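Putative uncharacterized protein (Bacillus anthracis, PDB 3LNO) is of unknown function but, as a DUF59 protein of the iron-sulfur cluster assembly family, probably takes part in the maturation of iron-sulfur proteins. Local coordinates at residues I29-D37 with V86-S97; N44-I55 with E77-W87. One frame throughout, in Å; residues are numbered along the deposited sequence.

Contact 1 (I29-D37 with V86-S97)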
loop_
_atom_site.group_PDB
_atom_site.type_symbol
_atom_site.label_atom_id
_atom_site.label_comp_id
_atom_site.label_asym_id
_atom_site.label_seq_id
_atom_site.Cartn_x
_atom_site.Cartn_y
_atom_site.Cartn_z
ATOM N N ILE A 29 -0.562 0.283 5.898
ATOM C CA ILE A 29 -1.323 -0.526 4.951
ATOM C C ILE A 29 -0.578 -1.783 4.503
ATOM O O ILE A 29 -1.182 -2.774 4.087
ATOM C CB ILE A 29 -1.782 0.327 3.744
ATOM C CG1 ILE A 29 -0.580 0.850 2.956
ATOM C CG2 ILE A 29 -2.594 1.498 4.238
ATOM C CD1 ILE A 29 -0.954 1.595 1.660
ATOM N N VAL A 30 0.743 -1.720 4.529
ATOM C CA VAL A 30 1.575 -2.868 4.227
ATOM C C VAL A 30 1.367 -3.962 5.292
ATOM O O VAL A 30 0.968 -5.099 4.968
ATOM C CB VAL A 30 3.068 -2.445 4.100
ATOM C CG1 VAL A 30 3.996 -3.649 4.177
ATOM C CG2 VAL A 30 3.277 -1.720 2.781
ATOM N N ASN A 31 1.589 -3.614 6.561
ATOM C CA ASN A 31 1.386 -4.588 7.636
ATOM C C ASN A 31 -0.067 -5.059 7.761
ATOM O O ASN A 31 -0.317 -6.181 8.180
ATOM C CB ASN A 31 1.967 -4.093 8.969
ATOM C CG ASN A 31 3.486 -4.217 9.015
ATOM O OD1 ASN A 31 4.191 -3.221 8.868
ATOM N ND2 ASN A 31 3.997 -5.447 9.202
ATOM N N LEU A 32 -1.022 -4.235 7.330
ATOM C CA LEU A 32 -2.401 -4.707 7.320
ATOM C C LEU A 32 -2.694 -5.754 6.245
ATOM O O LEU A 32 -3.681 -6.468 6.341
ATOM C CB LEU A 32 -3.387 -3.560 7.149
ATOM C CG LEU A 32 -3.762 -2.823 8.431
ATOM C CD1 LEU A 32 -4.767 -1.728 8.098
ATOM C CD2 LEU A 32 -4.322 -3.780 9.486
ATOM N N GLY A 33 -1.857 -5.828 5.223
ATOM C CA GLY A 33 -2.135 -6.715 4.106
ATOM C C GLY A 33 -3.050 -6.087 3.068
ATOM O O GLY A 33 -3.680 -6.811 2.281
ATOM N N LEU A 34 -3.164 -4.756 3.067
ATOM C CA LEU A 34 -4.054 -4.093 2.099
ATOM C C LEU A 34 -3.466 -3.934 0.713
ATOM O O LEU A 34 -4.218 -3.744 -0.241
ATOM C CB LEU A 34 -4.512 -2.707 2.570
ATOM C CG LEU A 34 -5.292 -2.665 3.884
ATOM C CD1 LEU A 34 -5.626 -1.233 4.185
ATOM C CD2 LEU A 34 -6.565 -3.528 3.762
ATOM N N VAL A 35 -2.140 -3.985 0.602
ATOM C CA VAL A 35 -1.478 -3.781 -0.679
ATOM C C VAL A 35 -1.282 -5.112 -1.415
ATOM O O VAL A 35 -0.501 -5.985 -0.974
ATOM C CB VAL A 35 -0.135 -3.059 -0.531
ATOM C CG1 VAL A 35 0.405 -2.688 -1.901
ATOM C CG2 VAL A 35 -0.279 -1.793 0.322
ATOM N N TYR A 36 -2.000 -5.261 -2.531
ATOM C CA TYR A 36 -1.992 -6.504 -3.330
ATOM C C TYR A 36 -0.914 -6.551 -4.408
ATOM O O TYR A 36 -0.415 -7.604 -4.758
ATOM C CB TYR A 36 -3.352 -6.695 -4.015
ATOM C CG TYR A 36 -4.457 -7.071 -3.084
ATOM C CD1 TYR A 36 -4.191 -7.340 -1.749
ATOM C CD2 TYR A 36 -5.783 -7.157 -3.536
ATOM C CE1 TYR A 36 -5.201 -7.698 -0.868
ATOM C CE2 TYR A 36 -6.801 -7.522 -2.678
ATOM C CZ TYR A 36 -6.484 -7.806 -1.342
ATOM O OH TYR A 36 -7.444 -8.190 -0.478
ATOM N N ASP A 37 -0.551 -5.407 -4.969
ATOM C CA ASP A 37 0.416 -5.459 -6.070
ATOM C C ASP A 37 1.048 -4.107 -6.249
ATOM O O ASP A 37 0.358 -3.096 -6.172
ATOM C CB ASP A 37 -0.294 -5.859 -7.376
ATOM C CG ASP A 37 0.679 -6.172 -8.501
ATOM O OD1 ASP A 37 1.836 -6.585 -8.240
ATOM O OD2 ASP A 37 0.269 -6.025 -9.665
ATOM N N VAL A 86 -9.333 -2.192 -5.325
ATOM C CA VAL A 86 -10.144 -3.315 -5.784
ATOM C C VAL A 86 -10.808 -3.978 -4.592
ATOM O O VAL A 86 -10.499 -3.656 -3.452
ATOM C CB VAL A 86 -9.325 -4.327 -6.635
ATOM C CG1 VAL A 86 -8.717 -3.615 -7.846
ATOM C CG2 VAL A 86 -8.247 -5.000 -5.807
ATOM N N TRP A 87 -11.753 -4.870 -4.863
ATOM C CA TRP A 87 -12.536 -5.505 -3.818
ATOM C C TRP A 87 -12.444 -7.025 -3.943
ATOM O O TRP A 87 -13.089 -7.770 -3.200
ATOM C CB TRP A 87 -13.987 -5.012 -3.896
ATOM C CG TRP A 87 -14.012 -3.532 -3.770
ATOM C CD1 TRP A 87 -14.282 -2.623 -4.753
ATOM C CD2 TRP A 87 -13.681 -2.772 -2.595
ATOM N NE1 TRP A 87 -14.155 -1.351 -4.255
ATOM C CE2 TRP A 87 -13.792 -1.414 -2.934
ATOM C CE3 TRP A 87 -13.302 -3.114 -1.290
ATOM C CZ2 TRP A 87 -13.529 -0.394 -2.020
ATOM C CZ3 TRP A 87 -13.052 -2.102 -0.382
ATOM C CH2 TRP A 87 -13.155 -0.759 -0.755
ATOM N N ASN A 88 -11.616 -7.479 -4.880
ATOM C CA ASN A 88 -11.467 -8.903 -5.129
ATOM C C ASN A 88 -10.020 -9.279 -5.326
ATOM O O ASN A 88 -9.345 -8.682 -6.163
ATOM C CB ASN A 88 -12.229 -9.283 -6.392
ATOM C CG ASN A 88 -13.465 -10.058 -6.099
ATOM O OD1 ASN A 88 -13.400 -11.193 -5.609
ATOM N ND2 ASN A 88 -14.614 -9.458 -6.381
ATOM N N PRO A 89 -9.530 -10.266 -4.557
ATOM C CA PRO A 89 -10.207 -10.967 -3.466
ATOM C C PRO A 89 -10.428 -10.042 -2.252
ATOM O O PRO A 89 -9.756 -9.027 -2.081
ATOM C CB PRO A 89 -9.185 -12.061 -3.087
ATOM C CG PRO A 89 -7.870 -11.347 -3.336
ATOM C CD PRO A 89 -8.118 -10.683 -4.666
ATOM N N PRO A 90 -11.365 -10.410 -1.391
ATOM C CA PRO A 90 -11.742 -9.485 -0.325
ATOM C C PRO A 90 -10.702 -9.523 0.780
ATOM O O PRO A 90 -10.173 -10.573 1.079
ATOM C CB PRO A 90 -13.063 -10.070 0.197
ATOM C CG PRO A 90 -13.319 -11.329 -0.609
ATOM C CD PRO A 90 -12.053 -11.701 -1.281
ATOM N N TRP A 91 -10.416 -8.395 1.400
ATOM C CA TRP A 91 -9.525 -8.410 2.548
ATOM C C TRP A 91 -10.061 -9.234 3.723
ATOM O O TRP A 91 -11.257 -9.426 3.887
ATOM C CB TRP A 91 -9.234 -6.978 3.012
ATOM C CG TRP A 91 -8.248 -6.891 4.148
ATOM C CD1 TRP A 91 -6.882 -6.881 4.059
ATOM C CD2 TRP A 91 -8.560 -6.744 5.542
ATOM N NE1 TRP A 91 -6.324 -6.742 5.320
ATOM C CE2 TRP A 91 -7.335 -6.685 6.245
ATOM C CE3 TRP A 91 -9.751 -6.700 6.267
ATOM C CZ2 TRP A 91 -7.275 -6.559 7.633
ATOM C CZ3 TRP A 91 -9.688 -6.578 7.634
ATOM C CH2 TRP A 91 -8.458 -6.514 8.304
ATOM N N SER A 92 -9.156 -9.717 4.552
ATOM C CA SER A 92 -9.527 -10.245 5.846
ATOM C C SER A 92 -8.304 -10.130 6.738
ATOM O O SER A 92 -7.189 -9.991 6.266
ATOM C CB SER A 92 -9.968 -11.720 5.728
ATOM O OG SER A 92 -8.876 -12.613 5.915
ATOM N N LYS A 93 -8.530 -10.237 8.032
ATOM C CA LYS A 93 -7.503 -10.147 9.032
ATOM C C LYS A 93 -6.415 -11.232 8.905
ATOM O O LYS A 93 -5.308 -11.032 9.385
ATOM C CB LYS A 93 -8.157 -10.224 10.416
ATOM C CG LYS A 93 -8.881 -11.550 10.642
ATOM C CD LYS A 93 -9.684 -11.559 11.933
ATOM C CE LYS A 93 -10.436 -12.877 12.089
ATOM N NZ LYS A 93 -11.447 -12.824 13.197
ATOM N N GLU A 94 -6.717 -12.349 8.244
ATOM C CA GLU A 94 -5.714 -13.387 7.976
ATOM C C GLU A 94 -4.566 -12.860 7.149
ATOM O O GLU A 94 -3.460 -13.393 7.230
ATOM C CB GLU A 94 -6.323 -14.607 7.280
ATOM C CG GLU A 94 -7.043 -15.586 8.210
ATOM C CD GLU A 94 -7.492 -16.882 7.485
ATOM O OE1 GLU A 94 -8.082 -16.797 6.376
ATOM O OE2 GLU A 94 -7.254 -17.990 8.030
ATOM N N ARG A 95 -4.808 -11.775 6.409
ATOM C CA ARG A 95 -3.792 -11.128 5.565
ATOM C C ARG A 95 -2.807 -10.224 6.341
ATOM O O ARG A 95 -1.797 -9.745 5.810
ATOM C CB ARG A 95 -4.466 -10.293 4.470
ATOM C CG ARG A 95 -5.144 -11.136 3.428
ATOM C CD ARG A 95 -5.726 -10.263 2.328
ATOM N NE ARG A 95 -6.429 -11.091 1.372
ATOM C CZ ARG A 95 -5.864 -11.633 0.300
ATOM N NH1 ARG A 95 -4.578 -11.425 0.037
ATOM N NH2 ARG A 95 -6.589 -12.388 -0.504
HETATM N N MSE A 96 -3.079 -10.002 7.606
HETATM C CA MSE A 96 -2.164 -9.164 8.387
HETATM C C MSE A 96 -0.789 -9.812 8.614
HETATM O O MSE A 96 -0.695 -11.031 8.730
HETATM C CB MSE A 96 -2.836 -8.873 9.705
HETATM C CG MSE A 96 -4.023 -7.968 9.468
HETATM SE SE MSE A 96 -4.797 -7.350 11.143
HETATM C CE MSE A 96 -4.333 -8.726 12.412
ATOM N N SER A 97 0.267 -9.004 8.696
ATOM C CA SER A 97 1.598 -9.536 9.038
ATOM C C SER A 97 1.685 -10.079 10.473
ATOM O O SER A 97 0.816 -9.807 11.293
ATOM C CB SER A 97 2.657 -8.423 8.885
ATOM O OG SER A 97 2.466 -7.418 9.884
HETATM O O HOH W 1 -2.670 -9.111 1.387
#
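Trp91 and Leu34 meet as indole face and methyl group: CD2 of Leu34 sits over the five-membered ring, 3.6 Å from its centroid and 22° off the normal, in a CH-pi contact. On the opposite face, toward the rim, lies the backbone N of Lys93. The ring's own N-H is spent in its plane, where NE1 of Trp91 donates to O of Leu32 at 2.8 Å, although it approaches that oxygen from above the carbonyl plane. Face and edge together fix both the position and the rotation of the indole. Trp91 reaches this place because its CG stands opposite the backbone N (chi1 -176°).

Tyr36 makes the second grip. OH of Tyr36 donates to O of Pro89 at 2.9 Å, close to the ring plane, while CE2 of Tyr36 slides past CD of Pro89 at 4.0 Å. Arg95 crosses the tyrosine at about a right angle, with the phenol OH over one face of the guanidinium, and a water links NH1 of Arg95 to O of Gly33. At the far end N of Ser97 donates to O of Asn31 at 2.9 Å, nearly straight at 172°, and SE of selenomethionine Met96 lies beside CD2 of Leu32 at 4.0 Å.

Farther out, the backbone sets these groups in place. Gly33, with positive phi, ends the short helical turn 29-32 in a Schellman motif, and its CA makes a C-H...O contact with O of Arg95 at 3.5 Å. Ser92 makes an ST turn ahead of the 3-10 segment 93-95. Ser97 N-caps helix 98-106, its OG accepting from N of Ala100. The example thus joins two capping motifs, one closing helix 29-32 and one opening helix 98-106, across the surface of this alpha-beta fold.

Contact 2 (N44-I55 with E77-W87)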
loop_
_atom_site.group_PDB
_atom_site.type_symbol
_atom_site.label_atom_id
_atom_site.label_comp_id
_atom_site.label_asym_id
_atom_site.label_seq_id
_atom_site.Cartn_x
_atom_site.Cartn_y
_atom_site.Cartn_z
ATOM N N ASN A 44 9.415 4.235 -14.673
ATOM C CA ASN A 44 9.138 4.513 -13.255
ATOM C C ASN A 44 7.716 4.997 -12.980
ATOM O O ASN A 44 7.432 5.594 -11.939
ATOM C CB ASN A 44 10.167 5.489 -12.664
ATOM C CG ASN A 44 11.474 4.801 -12.271
ATOM O OD1 ASN A 44 11.693 3.638 -12.589
ATOM N ND2 ASN A 44 12.330 5.515 -11.549
ATOM N N ASN A 45 6.827 4.733 -13.921
ATOM C CA ASN A 45 5.401 4.893 -13.707
ATOM C C ASN A 45 4.900 3.707 -12.909
ATOM O O ASN A 45 5.111 2.553 -13.305
ATOM C CB ASN A 45 4.706 4.912 -15.056
ATOM C CG ASN A 45 5.095 6.109 -15.879
ATOM O OD1 ASN A 45 5.167 7.240 -15.370
ATOM N ND2 ASN A 45 5.332 5.881 -17.160
ATOM N N ALA A 46 4.209 3.991 -11.815
ATOM C CA ALA A 46 3.846 2.973 -10.845
ATOM C C ALA A 46 2.328 2.794 -10.734
ATOM O O ALA A 46 1.563 3.777 -10.787
ATOM C CB ALA A 46 4.446 3.331 -9.486
ATOM N N VAL A 47 1.911 1.536 -10.599
ATOM C CA VAL A 47 0.521 1.165 -10.354
ATOM C C VAL A 47 0.454 0.384 -9.025
ATOM O O VAL A 47 1.026 -0.696 -8.902
ATOM C CB VAL A 47 -0.062 0.268 -11.456
ATOM C CG1 VAL A 47 -1.531 -0.057 -11.123
ATOM C CG2 VAL A 47 0.050 0.932 -12.889
ATOM N N ILE A 48 -0.203 0.971 -8.035
ATOM C CA ILE A 48 -0.414 0.319 -6.745
ATOM C C ILE A 48 -1.850 -0.207 -6.707
ATOM O O ILE A 48 -2.789 0.563 -6.804
ATOM C CB ILE A 48 -0.211 1.315 -5.576
ATOM C CG1 ILE A 48 1.258 1.748 -5.487
ATOM C CG2 ILE A 48 -0.571 0.655 -4.232
ATOM C CD1 ILE A 48 1.549 2.884 -6.294
ATOM N N THR A 49 -2.013 -1.507 -6.530
ATOM C CA THR A 49 -3.343 -2.126 -6.431
ATOM C C THR A 49 -3.574 -2.507 -4.974
ATOM O O THR A 49 -2.791 -3.254 -4.369
ATOM C CB THR A 49 -3.369 -3.432 -7.288
ATOM O OG1 THR A 49 -2.986 -3.114 -8.628
ATOM C CG2 THR A 49 -4.749 -4.099 -7.301
HETATM N N MSE A 50 -4.644 -1.994 -4.398
HETATM C CA MSE A 50 -4.892 -2.248 -2.998
HETATM C C MSE A 50 -6.382 -2.360 -2.734
HETATM O O MSE A 50 -7.215 -2.077 -3.611
HETATM C CB MSE A 50 -4.286 -1.124 -2.157
HETATM C CG MSE A 50 -4.986 0.218 -2.343
HETATM SE SE MSE A 50 -4.080 1.607 -1.270
HETATM C CE MSE A 50 -4.330 0.890 0.542
ATOM N N THR A 51 -6.717 -2.801 -1.530
ATOM C CA THR A 51 -8.114 -2.824 -1.106
ATOM C C THR A 51 -8.256 -2.060 0.213
ATOM O O THR A 51 -7.299 -1.441 0.664
ATOM C CB THR A 51 -8.624 -4.252 -0.984
ATOM O OG1 THR A 51 -10.046 -4.217 -0.854
ATOM C CG2 THR A 51 -8.015 -4.948 0.239
HETATM N N MSE A 52 -9.447 -2.048 0.806
HETATM C CA MSE A 52 -9.647 -1.430 2.120
HETATM C C MSE A 52 -10.124 -2.505 3.077
HETATM O O MSE A 52 -10.428 -3.622 2.650
HETATM C CB MSE A 52 -10.695 -0.335 2.040
HETATM C CG MSE A 52 -10.322 0.765 1.064
HETATM SE SE MSE A 52 -8.912 1.830 1.864
HETATM C CE MSE A 52 -7.946 2.225 0.205
ATOM N N THR A 53 -10.211 -2.191 4.362
ATOM C CA THR A 53 -10.678 -3.203 5.309
ATOM C C THR A 53 -12.144 -3.615 5.105
ATOM O O THR A 53 -12.540 -4.703 5.502
ATOM C CB THR A 53 -10.450 -2.780 6.760
ATOM O OG1 THR A 53 -11.098 -1.523 7.005
ATOM C CG2 THR A 53 -8.980 -2.635 7.021
ATOM N N SER A 54 -12.932 -2.740 4.483
ATOM C CA SER A 54 -14.368 -2.958 4.253
ATOM C C SER A 54 -14.823 -2.026 3.142
ATOM O O SER A 54 -14.307 -0.910 3.023
ATOM C CB SER A 54 -15.189 -2.637 5.514
ATOM O OG SER A 54 -14.976 -1.284 5.924
ATOM N N ILE A 55 -15.782 -2.471 2.334
ATOM C CA ILE A 55 -16.349 -1.615 1.299
ATOM C C ILE A 55 -16.813 -0.290 1.900
ATOM O O ILE A 55 -16.689 0.766 1.272
ATOM C CB ILE A 55 -17.532 -2.275 0.582
ATOM C CG1 ILE A 55 -17.075 -3.535 -0.147
ATOM C CG2 ILE A 55 -18.128 -1.314 -0.436
ATOM C CD1 ILE A 55 -16.720 -3.277 -1.588
ATOM N N GLU A 77 11.986 9.804 -7.532
ATOM C CA GLU A 77 12.220 9.313 -8.881
ATOM C C GLU A 77 11.015 8.556 -9.468
ATOM O O GLU A 77 11.049 8.141 -10.636
ATOM C CB GLU A 77 13.513 8.470 -8.974
ATOM C CG GLU A 77 13.457 7.056 -8.347
ATOM C CD GLU A 77 13.699 7.052 -6.838
ATOM O OE1 GLU A 77 13.365 8.066 -6.173
ATOM O OE2 GLU A 77 14.213 6.028 -6.314
ATOM N N VAL A 78 9.955 8.368 -8.680
ATOM C CA VAL A 78 8.747 7.777 -9.253
ATOM C C VAL A 78 8.099 8.802 -10.209
ATOM O O VAL A 78 8.163 10.006 -9.962
ATOM C CB VAL A 78 7.716 7.328 -8.172
ATOM C CG1 VAL A 78 7.034 8.520 -7.525
ATOM C CG2 VAL A 78 6.659 6.431 -8.781
ATOM N N ASN A 79 7.503 8.331 -11.302
ATOM C CA ASN A 79 6.760 9.237 -12.179
ATOM C C ASN A 79 5.275 9.138 -11.966
ATOM O O ASN A 79 4.779 9.664 -10.973
ATOM C CB ASN A 79 7.197 9.113 -13.633
ATOM C CG ASN A 79 8.581 9.699 -13.827
ATOM O OD1 ASN A 79 8.876 10.772 -13.291
ATOM N ND2 ASN A 79 9.459 8.973 -14.509
ATOM N N GLU A 80 4.555 8.445 -12.831
ATOM C CA GLU A 80 3.135 8.322 -12.566
ATOM C C GLU A 80 2.852 7.486 -11.334
ATOM O O GLU A 80 3.505 6.468 -11.077
ATOM C CB GLU A 80 2.399 7.730 -13.751
ATOM C CG GLU A 80 0.890 7.974 -13.707
ATOM C CD GLU A 80 0.201 7.300 -14.883
ATOM O OE1 GLU A 80 0.928 6.759 -15.752
ATOM O OE2 GLU A 80 -1.050 7.303 -14.949
ATOM N N ILE A 81 1.876 7.922 -10.560
ATOM C CA ILE A 81 1.370 7.072 -9.501
ATOM C C ILE A 81 -0.117 6.831 -9.657
ATOM O O ILE A 81 -0.922 7.737 -9.447
ATOM C CB ILE A 81 1.563 7.677 -8.128
ATOM C CG1 ILE A 81 3.018 8.087 -7.938
ATOM C CG2 ILE A 81 1.090 6.659 -7.082
ATOM C CD1 ILE A 81 3.257 8.954 -6.765
ATOM N N GLU A 82 -0.478 5.597 -9.981
ATOM C CA GLU A 82 -1.873 5.221 -10.052
ATOM C C GLU A 82 -2.222 4.319 -8.868
ATOM O O GLU A 82 -1.492 3.360 -8.583
ATOM C CB GLU A 82 -2.113 4.410 -11.319
ATOM C CG GLU A 82 -2.317 5.197 -12.542
ATOM C CD GLU A 82 -2.884 4.336 -13.654
ATOM O OE1 GLU A 82 -2.082 3.859 -14.487
ATOM O OE2 GLU A 82 -4.127 4.124 -13.677
ATOM N N VAL A 83 -3.347 4.580 -8.215
ATOM C CA VAL A 83 -3.795 3.704 -7.137
ATOM C C VAL A 83 -5.101 3.088 -7.557
ATOM O O VAL A 83 -6.093 3.805 -7.737
ATOM C CB VAL A 83 -3.981 4.438 -5.798
ATOM C CG1 VAL A 83 -4.336 3.449 -4.708
ATOM C CG2 VAL A 83 -2.711 5.183 -5.408
ATOM N N ASN A 84 -5.109 1.772 -7.759
ATOM C CA ASN A 84 -6.375 1.126 -8.112
ATOM C C ASN A 84 -6.892 0.390 -6.907
ATOM O O ASN A 84 -6.236 -0.526 -6.397
ATOM C CB ASN A 84 -6.235 0.166 -9.289
ATOM C CG ASN A 84 -5.923 0.884 -10.600
ATOM O OD1 ASN A 84 -6.358 2.020 -10.837
ATOM N ND2 ASN A 84 -5.169 0.214 -11.463
ATOM N N VAL A 85 -8.058 0.803 -6.442
ATOM C CA VAL A 85 -8.668 0.176 -5.277
ATOM C C VAL A 85 -9.610 -0.958 -5.741
ATOM O O VAL A 85 -10.562 -0.720 -6.493
ATOM C CB VAL A 85 -9.440 1.209 -4.501
ATOM C CG1 VAL A 85 -10.191 0.567 -3.375
ATOM C CG2 VAL A 85 -8.480 2.319 -3.998
ATOM N N VAL A 86 -9.333 -2.192 -5.325
ATOM C CA VAL A 86 -10.144 -3.315 -5.784
ATOM C C VAL A 86 -10.808 -3.978 -4.592
ATOM O O VAL A 86 -10.499 -3.656 -3.452
ATOM C CB VAL A 86 -9.325 -4.327 -6.635
ATOM C CG1 VAL A 86 -8.717 -3.615 -7.846
ATOM C CG2 VAL A 86 -8.247 -5.000 -5.807
ATOM N N TRP A 87 -11.753 -4.870 -4.863
ATOM C CA TRP A 87 -12.536 -5.505 -3.818
ATOM C C TRP A 87 -12.444 -7.025 -3.943
ATOM O O TRP A 87 -13.089 -7.770 -3.200
ATOM C CB TRP A 87 -13.987 -5.012 -3.896
ATOM C CG TRP A 87 -14.012 -3.532 -3.770
ATOM C CD1 TRP A 87 -14.282 -2.623 -4.753
ATOM C CD2 TRP A 87 -13.681 -2.772 -2.595
ATOM N NE1 TRP A 87 -14.155 -1.351 -4.255
ATOM C CE2 TRP A 87 -13.792 -1.414 -2.934
ATOM C CE3 TRP A 87 -13.302 -3.114 -1.290
ATOM C CZ2 TRP A 87 -13.529 -0.394 -2.020
ATOM C CZ3 TRP A 87 -13.052 -2.102 -0.382
ATOM C CH2 TRP A 87 -13.155 -0.759 -0.755
HETATM O O HOH W 2 1.114 4.466 -13.657
HETATM O O HOH W 3 -4.810 -2.589 -10.763
#
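Thr51 turns OG1 opposite its backbone N (chi1 -168°), which brings the hydroxyl to O of Val86 as a donor at 2.7 Å, while Asn45, with CG beside its own N (chi1 -65°), swings OD1 to N of Glu80 at 2.9 Å, in the carbonyl plane on a lone pair. These two side chains bracket the parallel strand pair of a beta-alpha-beta crossover, in which helix 60-74 connects strand 46-50 to strand 81-85. Between them the backbones alternate: N of Ala46, Ile48 and Met50 donate to O of Glu80, Glu82 and Asn84, and N of Glu82, Asn84 and Val86 donate to O of Ala46, Ile48 and Met50.

CD1 of Ile48 lies alongside CG2 of Ile81 at 3.9 Å. SE of selenomethionine Met50 meets CG1 of Val83 at 3.9 Å, and Leu71, Ile63 and Val67 of helix 60-74 pack against this apolar face. The other carries Val47, Glu82, Thr49 and Asn84, where a water bridges OG1 of Thr49 and ND2 of Asn84.

Asn44 closes the start of the pair: its O accepts from N of Asn79, and its ND2 donates to O of Glu77 at 3.1 Å. Past the strands Trp87 lies between CG1 of Val85, toward the rim of one face, and, over the opposite face, CD1 of the poorly ordered Ile55, 3.6 Å from the centroid of the five-membered ring.

The two contacts show how one short sheet serves two kinds of packing. Contact 2 is the partly buried one, a regular pairing of strands 46-50 and 81-85 held mainly by repeated backbone bonds. Contact 1 lies at the surface, joins loops and helix ends, and relies mainly on individual side chains, several of which bond to backbone carbonyls. They meet at the antiparallel pairing of strands 35-40 and 46-50, where Tyr36 and Asp37 both face Thr49 in a classic beta bulge. Their segments share Val86, which touches Tyr36 in one and Thr49 in the other, and Trp87, which packs only in contact 2. Contact 1 holds the loop after strand 81-85 against residues 29-37.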